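Local coordinates for protein N-methyltransferase (Streptoalloteichus sp. ATCC 53650, PDB 5BSZ) that probably transfers a methyl group from S-adenosylmethionine to the nitrogen of a deoxyamino sugar in kedarcidin biosynthesis, at residues Ser50-Ala55 and Arg106-Val111; Met99-Leu104 and Met134-Pro139; Gly153-Gly158 and Ser178-Asp183; Gly182-His187 and Asp207-Pro212. All blocks are in the same frame, centred on the assembly; numbering follows the deposited sequence.

Interaction 1 of 4, residues Ser50-Ala55 and Arg106-Val111; sequences SLLDVA and RVFDAV. With SAH (S-adenosyl-L-homocysteine), chain B.
Ser50 and Asp109 exchange hydrogen bonds where the two strands begin. Ser50 OG accepts from Asp109 N at 2.7 Å, while Ser50 N donates to Asp109 OD2, meeting it from above the carboxylate plane; the same OD2 also takes Arg49 N. A small hydroxyl suits Ser50: OG, turned between the backbone N and the carbonyl carbon (chi1 64°), also binds a water.

Backbone bonds of parallel pairing follow, Ala110 N to Ser50 O and Leu52 N to Ala110 O (3.0 Å). They join two central strands, 50-54 and 110-113, of the Rossmann-like methyltransferase sheet. Where strand 50-54 runs out, Ala55 O receives the amino group of S-adenosyl-L-homocysteine, its SAH N atom 2.8 Å away.

Apolar contacts divide between the sheet's two faces. On one, Leu51 CD1 meets Ala110 CB. On the other, Leu52 CB lies over the centre of the Phe108 ring in a CH-pi contact, 3.7 Å from the centroid, and Arg106 NE lies over the opposite face, toward the rim, 3.4 Å above the plane. Arg106 is held there by NE and NH2, both donating to Val107 O, and by a salt bridge to Asp71. Val54 CG2 packs on Val111 CG1 at 3.9 Å.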
# COMPACT_ATOMS: atom_id res chain seq x y z
N SER A 50 -11.40 45.06 -9.56
CA SER A 50 -10.27 44.17 -9.68
C SER A 50 -10.12 43.33 -8.41
O SER A 50 -10.36 43.80 -7.30
CB SER A 50 -8.97 44.93 -9.93
OG SER A 50 -8.62 45.76 -8.86
N LEU A 51 -9.72 42.08 -8.63
CA LEU A 51 -9.68 41.08 -7.53
C LEU A 51 -8.58 40.05 -7.78
O LEU A 51 -8.42 39.52 -8.91
CB LEU A 51 -11.02 40.37 -7.39
CG LEU A 51 -11.09 39.32 -6.25
CD1 LEU A 51 -12.43 39.36 -5.57
CD2 LEU A 51 -10.81 37.93 -6.76
N LEU A 52 -7.82 39.77 -6.73
CA LEU A 52 -6.89 38.65 -6.71
C LEU A 52 -7.29 37.53 -5.72
O LEU A 52 -7.57 37.82 -4.57
CB LEU A 52 -5.52 39.18 -6.34
CG LEU A 52 -4.46 38.11 -6.04
CD1 LEU A 52 -3.98 37.45 -7.32
CD2 LEU A 52 -3.27 38.56 -5.25
N ASP A 53 -7.42 36.30 -6.22
CA ASP A 53 -7.72 35.12 -5.40
C ASP A 53 -6.46 34.29 -5.20
O ASP A 53 -5.86 33.72 -6.14
CB ASP A 53 -8.87 34.32 -6.01
CG ASP A 53 -9.32 33.12 -5.14
OD1 ASP A 53 -9.12 33.20 -3.91
OD2 ASP A 53 -9.87 32.15 -5.72
N VAL A 54 -6.02 34.24 -3.95
CA VAL A 54 -4.76 33.63 -3.52
C VAL A 54 -5.01 32.19 -3.05
O VAL A 54 -5.85 31.96 -2.19
CB VAL A 54 -4.10 34.45 -2.40
CG1 VAL A 54 -2.82 33.79 -1.93
CG2 VAL A 54 -3.85 35.88 -2.87
N ALA A 55 -4.26 31.26 -3.65
CA ALA A 55 -4.48 29.80 -3.55
C ALA A 55 -5.81 29.41 -4.14
O ALA A 55 -6.61 28.75 -3.49
CB ALA A 55 -4.30 29.26 -2.13
N ARG A 106 1.53 44.90 -8.85
CA ARG A 106 0.30 45.68 -8.98
C ARG A 106 -0.55 45.48 -7.75
O ARG A 106 -0.29 44.56 -6.92
CB ARG A 106 -0.53 45.27 -10.22
CG ARG A 106 -1.05 43.81 -10.10
CD ARG A 106 -2.18 43.58 -11.09
NE ARG A 106 -3.34 44.40 -10.79
CZ ARG A 106 -4.44 44.40 -11.50
NH1 ARG A 106 -4.50 43.72 -12.64
NH2 ARG A 106 -5.43 45.20 -11.13
N VAL A 107 -1.56 46.32 -7.64
CA VAL A 107 -2.60 46.20 -6.66
C VAL A 107 -3.94 45.89 -7.32
O VAL A 107 -4.09 45.95 -8.54
CB VAL A 107 -2.65 47.42 -5.72
CG1 VAL A 107 -1.28 47.59 -5.06
CG2 VAL A 107 -3.05 48.69 -6.48
N PHE A 108 -4.89 45.57 -6.45
CA PHE A 108 -6.22 45.14 -6.81
C PHE A 108 -7.16 45.79 -5.81
O PHE A 108 -6.75 46.04 -4.69
CB PHE A 108 -6.37 43.62 -6.68
CG PHE A 108 -5.47 42.83 -7.58
CD1 PHE A 108 -4.17 42.57 -7.20
CD2 PHE A 108 -5.92 42.30 -8.75
CE1 PHE A 108 -3.33 41.81 -7.99
CE2 PHE A 108 -5.07 41.60 -9.57
CZ PHE A 108 -3.79 41.34 -9.22
N ASP A 109 -8.43 46.03 -6.18
CA ASP A 109 -9.41 46.56 -5.23
C ASP A 109 -9.69 45.59 -4.05
O ASP A 109 -9.98 46.02 -2.96
CB ASP A 109 -10.74 46.83 -5.93
CG ASP A 109 -10.60 47.95 -7.00
OD1 ASP A 109 -9.82 48.85 -6.70
OD2 ASP A 109 -11.15 47.86 -8.12
N ALA A 110 -9.61 44.30 -4.32
CA ALA A 110 -9.84 43.24 -3.30
C ALA A 110 -8.85 42.08 -3.46
O ALA A 110 -8.43 41.71 -4.58
CB ALA A 110 -11.23 42.68 -3.46
N VAL A 111 -8.48 41.49 -2.32
CA VAL A 111 -7.70 40.24 -2.31
C VAL A 111 -8.46 39.22 -1.42
O VAL A 111 -8.88 39.52 -0.28
CB VAL A 111 -6.26 40.49 -1.81
CG1 VAL A 111 -5.46 39.19 -1.69
CG2 VAL A 111 -5.47 41.45 -2.72
N SAH B . -9.24 28.51 -2.53
CA SAH B . -9.46 27.22 -3.29
CB SAH B . -8.37 26.15 -3.06
CG SAH B . -8.60 24.95 -2.17
SD SAH B . -7.31 23.77 -2.01
C SAH B . -10.88 26.84 -2.99
O SAH B . -11.57 27.38 -2.14
OXT SAH B . -11.42 26.07 -3.71
C5' SAH B . -5.92 24.64 -1.35
C4' SAH B . -5.04 25.16 -2.50
O4' SAH B . -3.94 25.93 -1.98
C3' SAH B . -4.37 24.03 -3.29
O3' SAH B . -4.76 24.20 -4.66
C2' SAH B . -2.87 24.21 -3.18
O2' SAH B . -2.17 23.93 -4.42
C1' SAH B . -2.77 25.65 -2.74
N9 SAH B . -1.57 25.98 -1.94
C8 SAH B . -1.01 25.24 -0.94
N7 SAH B . 0.09 25.87 -0.46
C5 SAH B . 0.24 27.00 -1.20
C6 SAH B . 1.21 28.09 -1.22
N6 SAH B . 2.20 28.02 -0.32
N1 SAH B . 1.00 29.09 -2.10
C2 SAH B . -0.00 29.08 -2.99
N3 SAH B . -0.94 28.12 -3.04
C4 SAH B . -0.86 27.08 -2.18
O HOH W 1 -6.88 47.89 -9.71

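Interaction 2 of 4, residues Met99-Leu104 and Met134-Pro139; sequences MFDFDL and MARHLP. With SAH (S-adenosyl-L-homocysteine), chain B.
Met134, in the last turn of helix 124-135, sends its unbranched chain out to meet Met99, and the two lie side by side with their methyls, Met134 CE and Met99 CE, 4.2 Å apart. Flexible thioethers suit this spot: Met99 lies along the adenine, while Met134 fills the space behind it against Val54 and Val111.

Arg136 comes next and spans the neighbouring loop with a long, extended side chain. Its CG sits between the backbone N and the carbonyl carbon (chi1 64°), which sends the chain across Asp103 at about a right angle. Arg136 NE donates to Asp103 OD1 at 3.0 Å on the syn side of the carboxylate. Arg136 NH2 is shared: it reaches Asp101 OD2 on the anti side at 3.1 Å, approaches Phe102 O from above its carbonyl plane, and makes a weak bond to Asp103 OD2. The two carboxylates balance the arginine's charge, and a water accepts from NH1.

His137 turns the chain away from the helix. Its NE2, acting as acceptor in the ring plane, receives Leu104 N at 3.0 Å; ND1 is bonded to Ala133 O, which fixes the ring's rotation and is consistent with the proton lying on ND1. The Phe102 and His137 rings are near parallel, planes 20° apart, but slid so they barely overlap, while Leu104 CB and CG rest against NE2 and CD2.

The loop so fastened follows strand 94-96 in the Rossmann-like methyltransferase fold, and it holds the adenine: Met99 N donates to N1 of S-adenosyl-L-homocysteine (SAH) at 2.9 Å, nearly straight at 170°.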
# COMPACT_ATOMS: atom_id res chain seq x y z
N MET A 99 2.00 31.81 -1.64
CA MET A 99 1.11 32.75 -0.94
C MET A 99 1.82 33.41 0.22
O MET A 99 1.40 34.48 0.66
CB MET A 99 -0.17 32.03 -0.42
CG MET A 99 0.08 30.89 0.54
SD MET A 99 -1.33 29.79 1.04
CE MET A 99 -2.23 31.17 1.61
N PHE A 100 2.86 32.77 0.74
CA PHE A 100 3.57 33.28 1.89
C PHE A 100 4.50 34.43 1.59
O PHE A 100 4.86 35.17 2.50
CB PHE A 100 4.33 32.17 2.63
CG PHE A 100 3.38 31.15 3.14
CD1 PHE A 100 2.39 31.53 4.02
CD2 PHE A 100 3.39 29.87 2.63
CE1 PHE A 100 1.45 30.62 4.42
CE2 PHE A 100 2.44 28.96 3.04
CZ PHE A 100 1.48 29.34 3.93
N ASP A 101 4.94 34.53 0.34
CA ASP A 101 5.81 35.63 -0.06
C ASP A 101 5.79 35.71 -1.59
O ASP A 101 6.39 34.86 -2.29
CB ASP A 101 7.20 35.38 0.50
CG ASP A 101 8.16 36.54 0.20
OD1 ASP A 101 9.22 36.30 -0.38
OD2 ASP A 101 7.72 37.68 0.37
N PHE A 102 4.92 36.56 -2.11
CA PHE A 102 4.77 36.74 -3.55
C PHE A 102 4.63 38.28 -3.78
O PHE A 102 4.34 39.05 -2.85
CB PHE A 102 3.54 35.98 -4.10
CG PHE A 102 2.21 36.50 -3.64
CD1 PHE A 102 1.64 36.08 -2.46
CD2 PHE A 102 1.52 37.44 -4.40
CE1 PHE A 102 0.44 36.61 -2.00
CE2 PHE A 102 0.33 37.97 -3.96
CZ PHE A 102 -0.23 37.55 -2.76
N ASP A 103 4.84 38.69 -5.02
CA ASP A 103 4.73 40.12 -5.40
C ASP A 103 4.49 40.12 -6.90
O ASP A 103 5.28 39.61 -7.68
CB ASP A 103 6.03 40.84 -5.04
CG ASP A 103 6.03 41.29 -3.60
OD1 ASP A 103 5.21 42.18 -3.27
OD2 ASP A 103 6.82 40.73 -2.79
N LEU A 104 3.36 40.66 -7.27
CA LEU A 104 2.87 40.64 -8.63
C LEU A 104 3.13 42.03 -9.28
O LEU A 104 2.82 42.18 -10.42
CB LEU A 104 1.36 40.43 -8.58
CG LEU A 104 0.91 39.12 -7.93
CD1 LEU A 104 -0.57 38.91 -8.19
CD2 LEU A 104 1.66 37.91 -8.49
N MET A 134 -0.58 39.52 0.97
CA MET A 134 -1.90 39.92 0.48
C MET A 134 -2.17 41.44 0.56
O MET A 134 -2.59 42.02 -0.43
CB MET A 134 -3.06 39.16 1.15
CG MET A 134 -2.99 37.66 0.80
SD MET A 134 -4.13 36.76 1.87
CE MET A 134 -3.47 35.14 1.48
N ALA A 135 -1.95 42.03 1.73
CA ALA A 135 -2.18 43.46 1.99
C ALA A 135 -1.35 44.39 1.11
O ALA A 135 -1.84 45.47 0.74
CB ALA A 135 -1.91 43.76 3.47
N ARG A 136 -0.13 44.02 0.74
CA ARG A 136 0.60 44.88 -0.18
C ARG A 136 0.15 44.80 -1.62
O ARG A 136 0.72 45.48 -2.48
CB ARG A 136 2.10 44.68 -0.10
CG ARG A 136 2.60 43.34 -0.50
CD ARG A 136 3.99 43.17 0.12
NE ARG A 136 4.56 41.90 -0.33
CZ ARG A 136 5.04 40.93 0.46
NH1 ARG A 136 5.10 41.05 1.79
NH2 ARG A 136 5.48 39.83 -0.12
N HIS A 137 -0.83 43.95 -1.91
CA HIS A 137 -1.46 44.01 -3.22
C HIS A 137 -2.75 44.77 -3.21
O HIS A 137 -3.58 44.59 -4.11
CB HIS A 137 -1.70 42.61 -3.76
CG HIS A 137 -0.42 41.92 -4.10
ND1 HIS A 137 0.39 41.33 -3.15
CD2 HIS A 137 0.23 41.82 -5.28
CE1 HIS A 137 1.47 40.85 -3.74
NE2 HIS A 137 1.39 41.15 -5.03
N LEU A 138 -2.93 45.60 -2.17
CA LEU A 138 -4.10 46.45 -2.07
C LEU A 138 -3.74 47.93 -2.06
O LEU A 138 -2.72 48.29 -1.45
CB LEU A 138 -4.84 46.21 -0.75
CG LEU A 138 -5.47 44.84 -0.56
CD1 LEU A 138 -5.99 44.67 0.86
CD2 LEU A 138 -6.57 44.65 -1.54
N PRO A 139 -4.58 48.78 -2.66
CA PRO A 139 -4.39 50.21 -2.42
C PRO A 139 -5.01 50.62 -1.08
O PRO A 139 -5.63 49.80 -0.40
CB PRO A 139 -5.21 50.84 -3.53
CG PRO A 139 -6.39 49.94 -3.58
CD PRO A 139 -5.78 48.55 -3.48
N SAH B . -9.24 28.51 -2.53
CA SAH B . -9.46 27.22 -3.29
CB SAH B . -8.37 26.15 -3.06
CG SAH B . -8.60 24.95 -2.17
SD SAH B . -7.31 23.77 -2.01
C SAH B . -10.88 26.84 -2.99
O SAH B . -11.57 27.38 -2.14
OXT SAH B . -11.42 26.07 -3.71
C5' SAH B . -5.92 24.64 -1.35
C4' SAH B . -5.04 25.16 -2.50
O4' SAH B . -3.94 25.93 -1.98
C3' SAH B . -4.37 24.03 -3.29
O3' SAH B . -4.76 24.20 -4.66
C2' SAH B . -2.87 24.21 -3.18
O2' SAH B . -2.17 23.93 -4.42
C1' SAH B . -2.77 25.65 -2.74
N9 SAH B . -1.57 25.98 -1.94
C8 SAH B . -1.01 25.24 -0.94
N7 SAH B . 0.09 25.87 -0.46
C5 SAH B . 0.24 27.00 -1.20
C6 SAH B . 1.21 28.09 -1.22
N6 SAH B . 2.20 28.02 -0.32
N1 SAH B . 1.00 29.09 -2.10
C2 SAH B . -0.00 29.08 -2.99
N3 SAH B . -0.94 28.12 -3.04
C4 SAH B . -0.86 27.08 -2.18
O HOH W 2 5.19 38.54 3.14

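Interaction 3 of 4, residues Gly153-Gly158 and Ser178-Asp183; sequences GTFLDG and SHRIGD. With THM (thymidine), chain G.
Phe155 and Arg180 slide past each other in opposite directions, joining the thymidine-binding loop 153-158 to strand 171-181 of the four-stranded antiparallel sheet. The ring stands almost upright on the guanidinium, the planes 83° apart, so that Phe155 CD2 lies over one guanidinium face, 3.8 Å from Arg180 NH1. With CG anti to the backbone N (chi1 179°), the phenyl group is directed at the strand, and CZ at the far end of the ring reaches Ser178 OG. A flat apolar residue fits here because its rim can meet the arginine and the serine together.

Asp157 approaches the guanidinium edge instead. Arg180 grips it side-on: Arg180 NE donates to the syn lone pair of Asp157 OD1 at 3.0 Å, and Arg180 NH1 to Asp157 OD2 at 3.1 Å in a straighter bond (166°). NH1 also bonds weakly to Phe155 O, and NH2 is taken by Pro152 O. A leucine in place of Arg180 would probably leave the Asp157 carboxylate without its charged mate and the loop less firmly tied to the strand.

The loop's backbone holds thymidine: Thr154 O accepts from THM N3 and Leu156 N donates to THM O2. Ser178, small enough to leave room for the sugar, bonds through OG to THM O3' at 2.7 Å, and a water links that same OG to Leu156 O.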
# COMPACT_ATOMS: atom_id res chain seq x y z
N GLY A 153 -11.31 26.21 19.29
CA GLY A 153 -12.68 26.12 19.87
C GLY A 153 -13.71 25.47 18.99
O GLY A 153 -14.55 24.66 19.44
N THR A 154 -13.62 25.75 17.69
CA THR A 154 -14.67 25.40 16.77
C THR A 154 -14.38 24.14 15.97
O THR A 154 -15.27 23.59 15.35
CB THR A 154 -15.02 26.58 15.84
OG1 THR A 154 -13.83 27.11 15.24
CG2 THR A 154 -15.71 27.73 16.66
N PHE A 155 -13.14 23.66 15.94
CA PHE A 155 -12.87 22.42 15.23
C PHE A 155 -13.61 21.29 15.94
O PHE A 155 -13.57 21.21 17.15
CB PHE A 155 -11.38 22.14 15.18
CG PHE A 155 -11.04 20.85 14.48
CD1 PHE A 155 -11.12 20.77 13.09
CD2 PHE A 155 -10.75 19.72 15.21
CE1 PHE A 155 -10.87 19.56 12.44
CE2 PHE A 155 -10.44 18.53 14.56
CZ PHE A 155 -10.51 18.44 13.18
N LEU A 156 -14.25 20.42 15.16
CA LEU A 156 -15.05 19.34 15.71
C LEU A 156 -14.32 18.05 15.47
O LEU A 156 -14.05 17.73 14.35
CB LEU A 156 -16.41 19.27 15.01
CG LEU A 156 -17.26 20.51 15.32
CD1 LEU A 156 -18.59 20.41 14.57
CD2 LEU A 156 -17.42 20.77 16.84
N ASP A 157 -14.01 17.32 16.52
CA ASP A 157 -13.44 15.98 16.45
C ASP A 157 -14.52 15.05 15.90
O ASP A 157 -15.71 15.34 15.98
CB ASP A 157 -13.03 15.57 17.87
CG ASP A 157 -12.22 16.66 18.57
OD1 ASP A 157 -11.09 16.88 18.09
OD2 ASP A 157 -12.68 17.34 19.53
N GLY A 158 -14.09 13.97 15.29
CA GLY A 158 -15.00 12.92 14.81
C GLY A 158 -15.47 13.05 13.37
O GLY A 158 -16.39 12.35 12.96
N SER A 178 -10.70 13.26 9.79
CA SER A 178 -9.83 14.31 10.35
C SER A 178 -9.69 14.15 11.86
O SER A 178 -10.57 13.61 12.52
CB SER A 178 -10.31 15.70 9.93
OG SER A 178 -11.40 16.16 10.72
N HIS A 179 -8.56 14.58 12.42
CA HIS A 179 -8.37 14.60 13.85
C HIS A 179 -7.40 15.70 14.24
O HIS A 179 -6.60 16.20 13.42
CB HIS A 179 -7.89 13.27 14.42
CG HIS A 179 -6.48 12.89 14.10
ND1 HIS A 179 -6.11 12.34 12.88
CD2 HIS A 179 -5.36 12.90 14.86
CE1 HIS A 179 -4.83 12.10 12.90
NE2 HIS A 179 -4.34 12.47 14.06
N ARG A 180 -7.45 16.02 15.51
CA ARG A 180 -6.75 17.15 16.06
C ARG A 180 -5.45 16.64 16.62
O ARG A 180 -5.40 15.57 17.26
CB ARG A 180 -7.66 17.74 17.14
CG ARG A 180 -7.08 18.88 17.95
CD ARG A 180 -7.85 19.01 19.29
NE ARG A 180 -9.31 19.06 19.15
CZ ARG A 180 -10.03 20.17 19.03
NH1 ARG A 180 -11.35 20.09 18.93
NH2 ARG A 180 -9.43 21.36 19.02
N ILE A 181 -4.36 17.35 16.36
CA ILE A 181 -3.08 17.15 17.03
C ILE A 181 -2.50 18.47 17.49
O ILE A 181 -2.12 19.33 16.67
CB ILE A 181 -2.02 16.55 16.10
CG1 ILE A 181 -2.49 15.24 15.47
CG2 ILE A 181 -0.70 16.34 16.84
CD1 ILE A 181 -1.62 14.95 14.26
N GLY A 182 -2.39 18.67 18.80
CA GLY A 182 -1.99 19.98 19.35
C GLY A 182 -2.90 21.06 18.73
O GLY A 182 -4.10 20.95 18.81
N ASP A 183 -2.33 22.09 18.10
CA ASP A 183 -3.12 23.10 17.40
C ASP A 183 -3.14 22.91 15.86
O ASP A 183 -3.24 23.87 15.13
CB ASP A 183 -2.71 24.54 17.77
CG ASP A 183 -1.32 24.90 17.24
OD1 ASP A 183 -0.55 23.96 17.01
OD2 ASP A 183 -0.95 26.09 17.02
O5' THM G . -15.56 19.87 6.04
C5' THM G . -15.34 18.89 7.07
C4' THM G . -14.35 19.39 8.12
O4' THM G . -15.08 20.46 8.73
C3' THM G . -13.97 18.42 9.28
O3' THM G . -12.55 18.22 9.38
C2' THM G . -14.53 19.00 10.59
C1' THM G . -14.90 20.43 10.15
N1 THM G . -16.00 21.17 10.77
C2 THM G . -15.57 21.74 11.98
O2 THM G . -14.42 21.46 12.33
N3 THM G . -16.35 22.51 12.74
C4 THM G . -17.59 22.82 12.35
O4 THM G . -18.32 23.58 13.07
C5 THM G . -18.05 22.26 11.07
C5M THM G . -19.46 22.64 10.70
C6 THM G . -17.22 21.45 10.29
O HOH W 3 -12.76 15.94 13.21
O HOH W 4 -9.84 14.92 17.02
O HOH W 5 -10.94 17.32 21.33
O HOH W 6 -11.47 13.33 15.18

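Interaction 4 of 4, residues Gly182-His187 and Asp207-Pro212; sequences GDVSRH and DLTLFP. With EDO (1,2-ethanediol), chain C.
Asp207 OD2 is gripped by Arg186 NH2 at 2.8 Å and by O1 of an ethanediol (EDO), probably from the crystallisation liquor. Asp207 OD1 takes Arg186 NE at 2.7 Å, so guanidinium and carboxylate meet side-on through two almost straight bonds on syn lone pairs, planes 5° apart. The bend at chi3 (-71°) brings the guanidinium edge alongside the carboxylate. Arg186 NH1 forms a salt bridge with Asp13 of the third subunit, which brings the hairpin into the tetramer. A methionine in place of Arg186 would probably leave the Asp207 carboxylate and this Asp13 without a countercharge. Val184 CG1 packs against Asp207 CG on this same face, a branched residue well suited to a strand.

On the opposite face Ser185 OG is bonded at 2.9 Å to NE2 of His187, whose side chain touches thymidine, and to Trp149 NE1; Leu208 CD1 lies 4.0 Å from His187 NE2. The backbones pair in antiparallel fashion: Ser185 and Leu208 form a hydrogen-bonded pair, and Leu210 N donates to Asp183 O at 2.8 Å.

Strands 184-195 and 198-209 form a hairpin at one side of the four-stranded sheet, with strand 171-181 beyond the first of them and helix 213-222 following the second.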
# COMPACT_ATOMS: atom_id res chain seq x y z
N GLY A 182 -2.39 18.67 18.80
CA GLY A 182 -1.99 19.98 19.35
C GLY A 182 -2.90 21.06 18.73
O GLY A 182 -4.10 20.95 18.81
N ASP A 183 -2.33 22.09 18.10
CA ASP A 183 -3.12 23.10 17.40
C ASP A 183 -3.14 22.91 15.86
O ASP A 183 -3.24 23.87 15.13
CB ASP A 183 -2.71 24.54 17.77
CG ASP A 183 -1.32 24.90 17.24
OD1 ASP A 183 -0.55 23.96 17.01
OD2 ASP A 183 -0.95 26.09 17.02
N VAL A 184 -3.11 21.66 15.40
CA VAL A 184 -3.21 21.24 14.00
C VAL A 184 -4.37 20.31 13.78
O VAL A 184 -4.70 19.49 14.64
CB VAL A 184 -1.84 20.63 13.57
CG1 VAL A 184 -1.88 19.65 12.40
CG2 VAL A 184 -0.87 21.75 13.33
N SER A 185 -5.13 20.47 12.70
CA SER A 185 -6.06 19.41 12.28
C SER A 185 -5.37 18.63 11.13
O SER A 185 -4.72 19.21 10.26
CB SER A 185 -7.41 19.96 11.86
OG SER A 185 -7.33 20.94 10.82
N ARG A 186 -5.39 17.32 11.24
CA ARG A 186 -4.80 16.42 10.29
C ARG A 186 -5.87 15.71 9.51
O ARG A 186 -6.77 15.06 10.08
CB ARG A 186 -3.91 15.41 11.00
CG ARG A 186 -3.25 14.41 10.07
CD ARG A 186 -1.99 13.86 10.73
NE ARG A 186 -0.91 14.86 10.79
CZ ARG A 186 0.28 14.64 11.30
NH1 ARG A 186 0.56 13.45 11.82
NH2 ARG A 186 1.22 15.55 11.23
N HIS A 187 -5.79 15.86 8.21
CA HIS A 187 -6.84 15.41 7.29
C HIS A 187 -6.36 14.26 6.42
O HIS A 187 -5.36 14.36 5.68
CB HIS A 187 -7.29 16.62 6.41
CG HIS A 187 -7.87 17.71 7.24
ND1 HIS A 187 -9.22 17.86 7.43
CD2 HIS A 187 -7.27 18.66 7.99
CE1 HIS A 187 -9.43 18.85 8.28
NE2 HIS A 187 -8.26 19.35 8.64
N ASP A 207 -2.03 18.66 6.91
CA ASP A 207 -2.24 19.42 8.14
C ASP A 207 -2.71 20.85 7.82
O ASP A 207 -2.23 21.46 6.87
CB ASP A 207 -0.92 19.45 8.90
CG ASP A 207 -0.52 18.12 9.56
OD1 ASP A 207 -1.41 17.29 9.75
OD2 ASP A 207 0.66 17.98 9.98
N LEU A 208 -3.59 21.38 8.66
CA LEU A 208 -3.93 22.79 8.72
C LEU A 208 -3.85 23.28 10.16
O LEU A 208 -4.25 22.54 11.09
CB LEU A 208 -5.36 22.94 8.22
CG LEU A 208 -5.64 22.60 6.74
CD1 LEU A 208 -7.11 22.51 6.45
CD2 LEU A 208 -4.98 23.61 5.82
N THR A 209 -3.32 24.49 10.36
CA THR A 209 -3.22 25.04 11.71
C THR A 209 -4.57 25.57 12.21
O THR A 209 -5.29 26.21 11.46
CB THR A 209 -2.20 26.16 11.73
OG1 THR A 209 -1.03 25.62 11.18
CG2 THR A 209 -1.94 26.68 13.15
N LEU A 210 -4.91 25.32 13.47
CA LEU A 210 -6.05 25.88 14.12
C LEU A 210 -5.68 27.18 14.83
O LEU A 210 -5.03 27.15 15.89
CB LEU A 210 -6.63 24.85 15.10
CG LEU A 210 -7.00 23.48 14.51
CD1 LEU A 210 -7.25 22.42 15.59
CD2 LEU A 210 -8.21 23.66 13.62
N PHE A 211 -5.96 28.32 14.19
CA PHE A 211 -5.62 29.62 14.80
C PHE A 211 -6.82 30.19 15.50
O PHE A 211 -7.94 30.17 14.97
CB PHE A 211 -5.17 30.66 13.77
CG PHE A 211 -3.92 30.32 13.04
CD1 PHE A 211 -3.96 29.91 11.73
CD2 PHE A 211 -2.68 30.51 13.63
CE1 PHE A 211 -2.79 29.63 11.05
CE2 PHE A 211 -1.52 30.26 12.96
CZ PHE A 211 -1.56 29.84 11.64
N PRO A 212 -6.62 30.70 16.73
CA PRO A 212 -7.77 31.39 17.32
C PRO A 212 -8.08 32.70 16.60
O PRO A 212 -7.21 33.28 15.96
CB PRO A 212 -7.30 31.68 18.77
CG PRO A 212 -5.84 31.45 18.83
CD PRO A 212 -5.47 30.59 17.64
C1 EDO C . 2.43 15.89 7.29
O1 EDO C . 2.33 17.25 7.77
C2 EDO C . 3.50 15.01 7.99
O2 EDO C . 4.45 15.69 8.82
O HOH W 7 -2.92 28.00 17.22

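Interactions 1 and 2 belong to the Rossmann-like methyltransferase part of the chain and interactions 3 and 4 to the four-stranded antiparallel sheet. The first two have centres 8 Å apart, alternate along the sequence, meet where Phe108 N probably bonds to His137 O, and both touch S-adenosyl-L-homocysteine. The later two follow in the chain, share Gly182 and Asp183, and have centres 7 Å apart; strands 171-181 and 184-195 lie side by side, and both contacts border thymidine. Between the groups the centres are 24 to 31 Å apart without touching. The cofactor contacts thus gather at the Rossmann-like sheet, and the thymidine contacts at the antiparallel sheet and the loop beside it, consistent with a substrate carried on a nucleotide.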